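Long-range contacts in ABC transporter, periplasmic solute-binding protein (Rhizobium meliloti, PDB 4WED), which probably binds a peptide or nickel-containing solute in the periplasm and delivers it to an ABC transporter: residues 58-63 against 514-519; 64-69 against 189-194; 39-44 against 247-252. All coordinates share one frame; numbering follows the deposited sequence.

Contact 1: residues 58-63 against 514-519; sequences WAIQDL and YDMPYE. With NA (sodium ion), chain B.
A sodium site joins residues 58-63, which include the short helix 58-61, to the loop 514-519, with Asp62 and Asp515 supplying the protein ligands. Asp62 is bidentate: its OD2 lies 2.3 Å from the sodium ion and its OD1 lies 2.7 Å from it. Asp515 binds through OD1 alone, and three waters bring the ligand atoms to six. The shared cation explains how Asp62 OD2 and Asp515 OD1 can sit 3.2 Å apart. CG of Asp62 stands anti to the backbone N (chi1 -177°), which turns the carboxylate toward the loop 514-519. There OD2 also accepts a bond from Met516 N at 3.1 Å, with 159° at the hydrogen. Arg170 holds Asp62 OD1, and Thr512 holds Asp515 OD2, so second-shell bonds position both carboxylates. One metal-bound water donates to Met516 O and Glu519 OE2, which ties the loop to the ion again.

Apolar contacts flank the site. Tyr514 turns its edge to one face of Trp58 in a T-shaped pair, with planes at 83° and Tyr514 CD1 3.6 Å from Trp58 CD2. Met516, a selenomethionine, bends at its second and third torsions and runs beside Ile60, with Met516 CE 3.7 Å from Ile60 CD1. Leu63 slides past Tyr518, and its CD2 meets Tyr518 CD2 at 3.9 Å.

Aspartate oxygens and waters around one ion form an all-oxygen shell, the kind of site typical of a hard cation such as sodium.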
loop_
_atom_site.group_PDB
_atom_site.type_symbol
_atom_site.label_atom_id
_atom_site.label_comp_id
_atom_site.label_asym_id
_atom_site.label_seq_id
_atom_site.Cartn_x
_atom_site.Cartn_y
_atom_site.Cartn_z
ATOM N N TRP A 58 -11.907 1.037 6.460
ATOM C CA TRP A 58 -11.562 2.258 5.697
ATOM C C TRP A 58 -12.413 2.439 4.446
ATOM O O TRP A 58 -12.949 3.504 4.199
ATOM C CB TRP A 58 -10.088 2.255 5.304
ATOM C CG TRP A 58 -9.133 2.238 6.475
ATOM C CD1 TRP A 58 -8.668 3.301 7.165
ATOM C CD2 TRP A 58 -8.505 1.082 7.052
ATOM N NE1 TRP A 58 -7.810 2.893 8.163
ATOM C CE2 TRP A 58 -7.678 1.537 8.101
ATOM C CE3 TRP A 58 -8.557 -0.291 6.770
ATOM C CZ2 TRP A 58 -6.926 0.671 8.889
ATOM C CZ3 TRP A 58 -7.813 -1.164 7.550
ATOM C CH2 TRP A 58 -7.004 -0.675 8.608
ATOM N N ALA A 59 -12.547 1.384 3.661
ATOM C CA ALA A 59 -13.316 1.458 2.439
ATOM C C ALA A 59 -14.750 1.943 2.637
ATOM O O ALA A 59 -15.345 2.521 1.747
ATOM C CB ALA A 59 -13.301 0.103 1.768
ATOM N N ILE A 60 -15.307 1.728 3.811
ATOM C CA ILE A 60 -16.677 2.194 4.108
ATOM C C ILE A 60 -16.685 3.666 4.329
ATOM O O ILE A 60 -17.560 4.357 3.811
ATOM C CB ILE A 60 -17.247 1.566 5.402
ATOM C CG1 ILE A 60 -17.275 0.030 5.313
ATOM C CG2 ILE A 60 -18.654 2.066 5.690
ATOM C CD1 ILE A 60 -18.088 -0.552 4.165
ATOM N N GLN A 61 -15.679 4.154 5.035
ATOM C CA GLN A 61 -15.502 5.573 5.295
ATOM C C GLN A 61 -15.343 6.303 3.987
ATOM O O GLN A 61 -15.825 7.398 3.814
ATOM C CB GLN A 61 -14.288 5.798 6.180
ATOM C CG GLN A 61 -14.581 5.694 7.654
ATOM C CD GLN A 61 -13.374 5.343 8.467
ATOM O OE1 GLN A 61 -12.612 4.469 8.119
ATOM N NE2 GLN A 61 -13.196 6.029 9.564
ATOM N N ASP A 62 -14.676 5.656 3.053
ATOM C CA ASP A 62 -14.423 6.221 1.750
ATOM C C ASP A 62 -15.699 6.468 0.973
ATOM O O ASP A 62 -15.706 7.225 0.025
ATOM C CB ASP A 62 -13.468 5.331 0.984
ATOM C CG ASP A 62 -13.103 5.887 -0.346
ATOM O OD1 ASP A 62 -12.763 7.064 -0.459
ATOM O OD2 ASP A 62 -13.159 5.125 -1.295
ATOM N N LEU A 63 -16.770 5.799 1.367
ATOM C CA LEU A 63 -18.088 5.994 0.774
ATOM C C LEU A 63 -18.732 7.365 0.926
ATOM O O LEU A 63 -19.402 7.825 0.037
ATOM C CB LEU A 63 -19.043 4.947 1.308
ATOM C CG LEU A 63 -18.754 3.572 0.759
ATOM C CD1 LEU A 63 -19.551 2.554 1.536
ATOM C CD2 LEU A 63 -19.125 3.565 -0.707
ATOM N N TYR A 514 -7.631 0.979 0.792
ATOM C CA TYR A 514 -8.414 1.742 1.799
ATOM C C TYR A 514 -9.629 2.420 1.143
ATOM O O TYR A 514 -10.407 3.110 1.809
ATOM C CB TYR A 514 -7.491 2.715 2.563
ATOM C CG TYR A 514 -6.297 1.989 3.090
ATOM C CD1 TYR A 514 -6.408 1.159 4.184
ATOM C CD2 TYR A 514 -5.055 2.069 2.450
ATOM C CE1 TYR A 514 -5.323 0.459 4.684
ATOM C CE2 TYR A 514 -3.942 1.360 2.907
ATOM C CZ TYR A 514 -4.083 0.556 4.037
ATOM O OH TYR A 514 -3.016 -0.184 4.514
ATOM N N ASP A 515 -9.755 2.171 -0.169
ATOM C CA ASP A 515 -10.794 2.713 -1.029
ATOM C C ASP A 515 -11.796 1.632 -1.342
ATOM O O ASP A 515 -11.411 0.491 -1.497
ATOM C CB ASP A 515 -10.218 3.084 -2.397
ATOM C CG ASP A 515 -9.437 4.367 -2.380
ATOM O OD1 ASP A 515 -10.030 5.435 -2.056
ATOM O OD2 ASP A 515 -8.231 4.302 -2.741
HETATM N N MSE A 516 -13.044 2.047 -1.558
HETATM C CA MSE A 516 -14.077 1.208 -2.115
HETATM C C MSE A 516 -14.264 1.488 -3.591
HETATM O O MSE A 516 -14.638 2.583 -3.977
HETATM C CB MSE A 516 -15.347 1.579 -1.381
HETATM C CG MSE A 516 -16.525 0.708 -1.836
HETATM SE SE MSE A 516 -16.341 -1.144 -1.157
HETATM C CE MSE A 516 -16.976 -1.105 0.716
ATOM N N PRO A 517 -14.069 0.475 -4.443
ATOM C CA PRO A 517 -14.198 0.663 -5.879
ATOM C C PRO A 517 -15.648 0.686 -6.370
ATOM O O PRO A 517 -16.090 -0.235 -7.061
ATOM C CB PRO A 517 -13.443 -0.556 -6.455
ATOM C CG PRO A 517 -13.626 -1.610 -5.406
ATOM C CD PRO A 517 -13.831 -0.933 -4.082
ATOM N N TYR A 518 -16.379 1.735 -6.016
ATOM C CA TYR A 518 -17.764 1.930 -6.486
ATOM C C TYR A 518 -17.819 2.743 -7.782
ATOM O O TYR A 518 -18.870 2.816 -8.451
ATOM C CB TYR A 518 -18.598 2.643 -5.427
ATOM C CG TYR A 518 -18.088 4.012 -5.078
ATOM C CD1 TYR A 518 -18.452 5.133 -5.816
ATOM C CD2 TYR A 518 -17.202 4.184 -4.025
ATOM C CE1 TYR A 518 -17.950 6.392 -5.493
ATOM C CE2 TYR A 518 -16.693 5.433 -3.694
ATOM C CZ TYR A 518 -17.074 6.534 -4.426
ATOM O OH TYR A 518 -16.539 7.762 -4.084
ATOM N N GLU A 519 -16.698 3.374 -8.119
ATOM C CA GLU A 519 -16.631 4.305 -9.213
ATOM C C GLU A 519 -16.921 3.588 -10.520
ATOM O O GLU A 519 -16.459 2.468 -10.740
ATOM C CB GLU A 519 -15.221 4.921 -9.319
ATOM C CG GLU A 519 -14.834 5.930 -8.225
ATOM C CD GLU A 519 -14.245 5.305 -6.970
ATOM O OE1 GLU A 519 -13.734 4.161 -7.040
ATOM O OE2 GLU A 519 -14.278 5.975 -5.907
HETATM NA NA NA B . -12.099 6.364 -2.979
HETATM O O HOH W 1 -12.995 4.514 -4.296
HETATM O O HOH W 2 -10.713 8.310 -2.038
HETATM O O HOH W 3 -13.841 7.464 -2.704
#

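Contact 2: residues 64-69 against 189-194; sequences MFEPLV and TGPWVQ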
loop_
_atom_site.group_PDB
_atom_site.type_symbol
_atom_site.label_atom_id
_atom_site.label_comp_id
_atom_site.label_asym_id
_atom_site.label_seq_id
_atom_site.Cartn_x
_atom_site.Cartn_y
_atom_site.Cartn_z
HETATM N N MSE A 64 -18.569 7.984 2.076
HETATM C CA MSE A 64 -19.194 9.272 2.386
HETATM C C MSE A 64 -18.228 10.317 2.832
HETATM O O MSE A 64 -18.594 11.485 2.909
HETATM C CB MSE A 64 -20.273 9.095 3.482
HETATM C CG MSE A 64 -19.724 8.992 4.902
HETATM SE SE MSE A 64 -19.002 7.193 5.301
HETATM C CE MSE A 64 -20.769 6.283 5.350
ATOM N N PHE A 65 -17.007 9.938 3.180
ATOM C CA PHE A 65 -16.024 10.941 3.567
ATOM C C PHE A 65 -15.086 11.265 2.421
ATOM O O PHE A 65 -14.659 10.393 1.656
ATOM C CB PHE A 65 -15.324 10.566 4.888
ATOM C CG PHE A 65 -16.288 10.511 6.082
ATOM C CD1 PHE A 65 -16.951 11.665 6.516
ATOM C CD2 PHE A 65 -16.511 9.340 6.768
ATOM C CE1 PHE A 65 -17.802 11.633 7.609
ATOM C CE2 PHE A 65 -17.377 9.294 7.855
ATOM C CZ PHE A 65 -18.034 10.443 8.267
ATOM N N GLU A 66 -14.790 12.543 2.276
ATOM C CA GLU A 66 -13.904 12.977 1.215
ATOM C C GLU A 66 -12.745 13.744 1.759
ATOM O O GLU A 66 -12.867 14.415 2.780
ATOM C CB GLU A 66 -14.646 13.803 0.185
ATOM C CG GLU A 66 -15.445 12.961 -0.792
ATOM C CD GLU A 66 -16.194 13.794 -1.818
ATOM O OE1 GLU A 66 -16.799 14.789 -1.358
ATOM O OE2 GLU A 66 -16.192 13.456 -3.053
ATOM N N PRO A 67 -11.581 13.619 1.096
ATOM C CA PRO A 67 -10.407 14.414 1.463
ATOM C C PRO A 67 -10.282 15.719 0.656
ATOM O O PRO A 67 -11.025 15.967 -0.303
ATOM C CB PRO A 67 -9.258 13.488 1.073
ATOM C CG PRO A 67 -9.775 12.858 -0.187
ATOM C CD PRO A 67 -11.278 12.690 -0.001
ATOM N N LEU A 68 -9.283 16.514 1.019
ATOM C CA LEU A 68 -8.928 17.667 0.239
ATOM C C LEU A 68 -8.434 17.261 -1.149
ATOM O O LEU A 68 -8.836 17.847 -2.167
ATOM C CB LEU A 68 -7.797 18.426 0.953
ATOM C CG LEU A 68 -8.228 19.081 2.251
ATOM C CD1 LEU A 68 -6.994 19.507 3.024
ATOM C CD2 LEU A 68 -9.116 20.280 1.975
ATOM N N VAL A 69 -7.528 16.287 -1.169
ATOM C CA VAL A 69 -6.965 15.771 -2.418
ATOM C C VAL A 69 -7.082 14.275 -2.378
ATOM O O VAL A 69 -7.072 13.675 -1.301
ATOM C CB VAL A 69 -5.473 16.141 -2.603
ATOM C CG1 VAL A 69 -5.329 17.630 -2.776
ATOM C CG2 VAL A 69 -4.604 15.690 -1.442
ATOM N N THR A 189 -19.275 14.538 3.022
ATOM C CA THR A 189 -19.639 15.203 1.745
ATOM C C THR A 189 -19.706 14.240 0.562
ATOM O O THR A 189 -20.021 14.629 -0.554
ATOM C CB THR A 189 -18.588 16.255 1.356
ATOM O OG1 THR A 189 -17.277 15.680 1.444
ATOM C CG2 THR A 189 -18.662 17.424 2.305
ATOM N N GLY A 190 -19.377 12.984 0.825
ATOM C CA GLY A 190 -19.209 11.992 -0.234
ATOM C C GLY A 190 -20.517 11.541 -0.926
ATOM O O GLY A 190 -21.626 11.928 -0.534
ATOM N N PRO A 191 -20.376 10.736 -1.971
ATOM C CA PRO A 191 -21.506 10.347 -2.821
ATOM C C PRO A 191 -22.581 9.447 -2.187
ATOM O O PRO A 191 -23.665 9.418 -2.710
ATOM C CB PRO A 191 -20.826 9.662 -4.013
ATOM C CG PRO A 191 -19.426 9.333 -3.566
ATOM C CD PRO A 191 -19.084 10.193 -2.419
ATOM N N TRP A 192 -22.307 8.797 -1.047
ATOM C CA TRP A 192 -23.176 7.816 -0.402
ATOM C C TRP A 192 -23.630 8.234 0.992
ATOM O O TRP A 192 -22.830 8.709 1.776
ATOM C CB TRP A 192 -22.432 6.480 -0.271
ATOM C CG TRP A 192 -22.115 5.887 -1.587
ATOM C CD1 TRP A 192 -20.915 5.904 -2.227
ATOM C CD2 TRP A 192 -23.043 5.261 -2.481
ATOM N NE1 TRP A 192 -21.025 5.292 -3.454
ATOM C CE2 TRP A 192 -22.322 4.876 -3.622
ATOM C CE3 TRP A 192 -24.429 4.951 -2.399
ATOM C CZ2 TRP A 192 -22.922 4.216 -4.694
ATOM C CZ3 TRP A 192 -25.036 4.308 -3.450
ATOM C CH2 TRP A 192 -24.280 3.945 -4.593
ATOM N N VAL A 193 -24.921 8.035 1.285
ATOM C CA VAL A 193 -25.505 8.321 2.585
ATOM C C VAL A 193 -25.753 6.995 3.269
ATOM O O VAL A 193 -26.408 6.140 2.692
ATOM C CB VAL A 193 -26.856 9.029 2.439
ATOM C CG1 VAL A 193 -27.486 9.290 3.797
ATOM C CG2 VAL A 193 -26.697 10.331 1.703
ATOM N N GLN A 194 -25.245 6.812 4.484
ATOM C CA GLN A 194 -25.556 5.609 5.294
ATOM C C GLN A 194 -27.024 5.581 5.640
ATOM O O GLN A 194 -27.520 6.490 6.301
ATOM C CB GLN A 194 -24.711 5.546 6.573
ATOM C CG GLN A 194 -25.117 4.444 7.539
ATOM C CD GLN A 194 -23.954 3.901 8.361
ATOM O OE1 GLN A 194 -22.980 3.336 7.799
ATOM N NE2 GLN A 194 -24.055 4.030 9.697
HETATM O O HOH W 4 -16.352 14.321 3.630
#
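Glu66 and Thr189 meet at an angle, side chain across side chain, and their polar ends join. Thr189 OG1 donates to Glu66 OE1 at 3.0 Å and meets the anti lone pair of that oxygen, away from OE2. The glutamate chain is extended beyond CG, which carries the carboxylate past Gly190, with Glu66 CD 3.9 Å from Gly190 CA. Beyond the two segments, Trp211 NE1 also donates to OE1, and Tyr210 OH bonds OE2. Cutting Glu66 back to an alanine is likely to leave the hydroxyl of Thr189 and the polar groups of Tyr210 and Trp211 without this partner, and to open a gap beside Gly190.

The backbones bond next to this pair. Gly190 N donates to Met64 O at 2.7 Å. The two chains run close here, with Gly190 CA 3.8 Å from Met64 CA. One water accepts from both Glu66 N and Thr189 N and bridges the segments.

Met64, a selenomethionine, lies across Gln194, with Met64 CE 4.2 Å from Gln194 CB. Its CB packs on the backbone, 3.1 Å from Trp192 O. With chi1 at 79°, CG of Met64 sits between N and the carbonyl carbon and covers the centre of one face of Phe65.

The buried carboxylate of Glu66 is gripped through both oxygens by hydroxyl and indole groups, an environment consistent with a charged glutamate.

Contact 3: residues 39-44 against 247-252; sequences RVAIAK and WIAPLT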
loop_
_atom_site.group_PDB
_atom_site.type_symbol
_atom_site.label_atom_id
_atom_site.label_comp_id
_atom_site.label_asym_id
_atom_site.label_seq_id
_atom_site.Cartn_x
_atom_site.Cartn_y
_atom_site.Cartn_z
ATOM N N ARG A 39 -24.129 -4.812 -4.561
ATOM C CA ARG A 39 -23.839 -5.483 -3.302
ATOM C C ARG A 39 -22.407 -5.962 -3.239
ATOM O O ARG A 39 -21.882 -6.551 -4.191
ATOM C CB ARG A 39 -24.831 -6.601 -2.973
ATOM C CG ARG A 39 -25.350 -7.414 -4.140
ATOM C CD ARG A 39 -26.850 -7.286 -4.344
ATOM N NE ARG A 39 -27.267 -7.703 -5.686
ATOM C CZ ARG A 39 -27.041 -8.899 -6.244
ATOM N NH1 ARG A 39 -27.491 -9.150 -7.466
ATOM N NH2 ARG A 39 -26.362 -9.844 -5.619
ATOM N N VAL A 40 -21.786 -5.684 -2.095
ATOM C CA VAL A 40 -20.360 -5.810 -1.902
ATOM C C VAL A 40 -20.108 -6.540 -0.603
ATOM O O VAL A 40 -20.636 -6.163 0.420
ATOM C CB VAL A 40 -19.742 -4.404 -1.810
ATOM C CG1 VAL A 40 -18.310 -4.441 -1.290
ATOM C CG2 VAL A 40 -19.831 -3.717 -3.166
ATOM N N ALA A 41 -19.291 -7.580 -0.635
ATOM C CA ALA A 41 -19.002 -8.307 0.580
ATOM C C ALA A 41 -18.080 -7.487 1.454
ATOM O O ALA A 41 -17.308 -6.708 0.956
ATOM C CB ALA A 41 -18.388 -9.659 0.283
ATOM N N ILE A 42 -18.218 -7.642 2.759
ATOM C CA ILE A 42 -17.231 -7.198 3.725
ATOM C C ILE A 42 -17.083 -8.313 4.762
ATOM O O ILE A 42 -18.041 -9.026 5.067
ATOM C CB ILE A 42 -17.616 -5.853 4.396
ATOM C CG1 ILE A 42 -18.987 -5.934 5.093
ATOM C CG2 ILE A 42 -17.607 -4.726 3.364
ATOM C CD1 ILE A 42 -19.364 -4.659 5.851
ATOM N N ALA A 43 -15.872 -8.472 5.272
ATOM C CA ALA A 43 -15.485 -9.660 6.003
ATOM C C ALA A 43 -15.867 -9.540 7.455
ATOM O O ALA A 43 -15.808 -10.524 8.199
ATOM C CB ALA A 43 -14.002 -9.895 5.874
ATOM N N LYS A 44 -16.280 -8.342 7.843
ATOM C CA LYS A 44 -16.731 -8.095 9.200
ATOM C C LYS A 44 -17.522 -6.790 9.254
ATOM O O LYS A 44 -17.451 -6.027 8.329
ATOM C CB LYS A 44 -15.551 -8.083 10.164
ATOM C CG LYS A 44 -14.529 -7.010 9.897
ATOM C CD LYS A 44 -13.572 -7.007 11.066
ATOM C CE LYS A 44 -12.327 -6.188 10.830
ATOM N NZ LYS A 44 -11.226 -6.794 11.625
ATOM N N TRP A 247 -8.354 -5.429 2.926
ATOM C CA TRP A 247 -8.998 -4.896 4.128
ATOM C C TRP A 247 -10.475 -4.691 3.913
ATOM O O TRP A 247 -11.080 -3.752 4.459
ATOM C CB TRP A 247 -8.331 -3.573 4.545
ATOM C CG TRP A 247 -6.895 -3.772 4.731
ATOM C CD1 TRP A 247 -5.891 -3.182 4.039
ATOM C CD2 TRP A 247 -6.290 -4.710 5.610
ATOM N NE1 TRP A 247 -4.687 -3.658 4.461
ATOM C CE2 TRP A 247 -4.903 -4.599 5.434
ATOM C CE3 TRP A 247 -6.785 -5.603 6.568
ATOM C CZ2 TRP A 247 -3.997 -5.362 6.169
ATOM C CZ3 TRP A 247 -5.889 -6.355 7.300
ATOM C CH2 TRP A 247 -4.511 -6.240 7.091
ATOM N N ILE A 248 -11.056 -5.559 3.105
ATOM C CA ILE A 248 -12.486 -5.499 2.849
ATOM C C ILE A 248 -13.027 -6.936 2.890
ATOM O O ILE A 248 -13.702 -7.322 3.843
ATOM C CB ILE A 248 -12.753 -4.773 1.506
ATOM C CG1 ILE A 248 -12.262 -3.307 1.571
ATOM C CG2 ILE A 248 -14.214 -4.841 1.123
ATOM C CD1 ILE A 248 -12.120 -2.669 0.202
ATOM N N ALA A 249 -12.694 -7.732 1.889
ATOM C CA ALA A 249 -13.165 -9.123 1.815
ATOM C C ALA A 249 -12.163 -9.939 1.005
ATOM O O ALA A 249 -12.410 -10.233 -0.155
ATOM C CB ALA A 249 -14.549 -9.188 1.180
ATOM N N PRO A 250 -11.017 -10.291 1.624
ATOM C CA PRO A 250 -9.937 -10.875 0.869
ATOM C C PRO A 250 -10.360 -12.107 0.053
ATOM O O PRO A 250 -11.305 -12.803 0.386
ATOM C CB PRO A 250 -8.927 -11.278 1.946
ATOM C CG PRO A 250 -9.258 -10.443 3.116
ATOM C CD PRO A 250 -10.743 -10.344 3.068
ATOM N N LEU A 251 -9.607 -12.354 -0.999
ATOM C CA LEU A 251 -9.910 -13.390 -1.939
ATOM C C LEU A 251 -8.564 -13.926 -2.386
ATOM O O LEU A 251 -7.887 -13.286 -3.185
ATOM C CB LEU A 251 -10.644 -12.732 -3.087
ATOM C CG LEU A 251 -10.998 -13.538 -4.313
ATOM C CD1 LEU A 251 -12.179 -14.425 -3.998
ATOM C CD2 LEU A 251 -11.342 -12.590 -5.448
ATOM N N THR A 252 -8.149 -15.073 -1.856
ATOM C CA THR A 252 -6.834 -15.639 -2.201
ATOM C C THR A 252 -6.789 -16.019 -3.665
ATOM O O THR A 252 -7.841 -16.147 -4.318
ATOM C CB THR A 252 -6.503 -16.980 -1.526
ATOM O OG1 THR A 252 -7.292 -17.985 -2.142
ATOM C CG2 THR A 252 -6.739 -16.998 -0.012
#
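Ile42 and Ile248 touch by their CG2 branches, 4.1 Å apart, with the two side chains crossing at a slant. In Ile42, CG1 lies between the backbone N and the carbonyl carbon (chi1 57°), which puts CG2 beside the N and facing Ile248. In Ile248 it is CG2 that stands anti to the backbone N. That branch also comes within 3.6 Å of Ala41 O, while the CG1-CD1 arm leads away to pack on Ala59.

The three alanines close the rest of the contact with their methyl groups. Ala41 CB meets Ala249 CB at 4.0 Å. Ala249 CB also lies 3.7 Å from Ala41 O.

Strand 37-42 is an outermost strand of a mixed four-stranded sheet, and the loop 247-252 crosses its end. Strand 219-224 runs parallel to it, bonded through Val40 and Ile42, and helix 228-237 touches Ala41, Ala43 and Ala249 through Arg231.

Where the strand ends, Ala43 N donates to Ile248 O at 2.8 Å, with 137° at the hydrogen. The same oxygen receives a CA-H contact from Ile42 CA at 3.5 Å. The methyl of Ala43 points toward the loop, and its CB meets Pro250 CD at 4.3 Å.

Contact 1 lies between the other two: its centre is about 9 Å from that of contact 2 and about 12 Å from that of contact 3. Contacts 2 and 3 are about 21 Å apart between centres and do not touch. They reach the two outermost strands of one mixed sheet, 192-197 and 37-42. Residues 58-63 run straight on into 64-69, and Leu63 O probably bonds Trp192 N. Toward contact 3, Met516 SE packs on Val40 CG1. Along the chain the order is 39-44, 58-63, 64-69, 189-194, 247-252 and 514-519. The segments of contacts 1 and 3 thus alternate, and a segment near the C-terminus packs against one near the N-terminus.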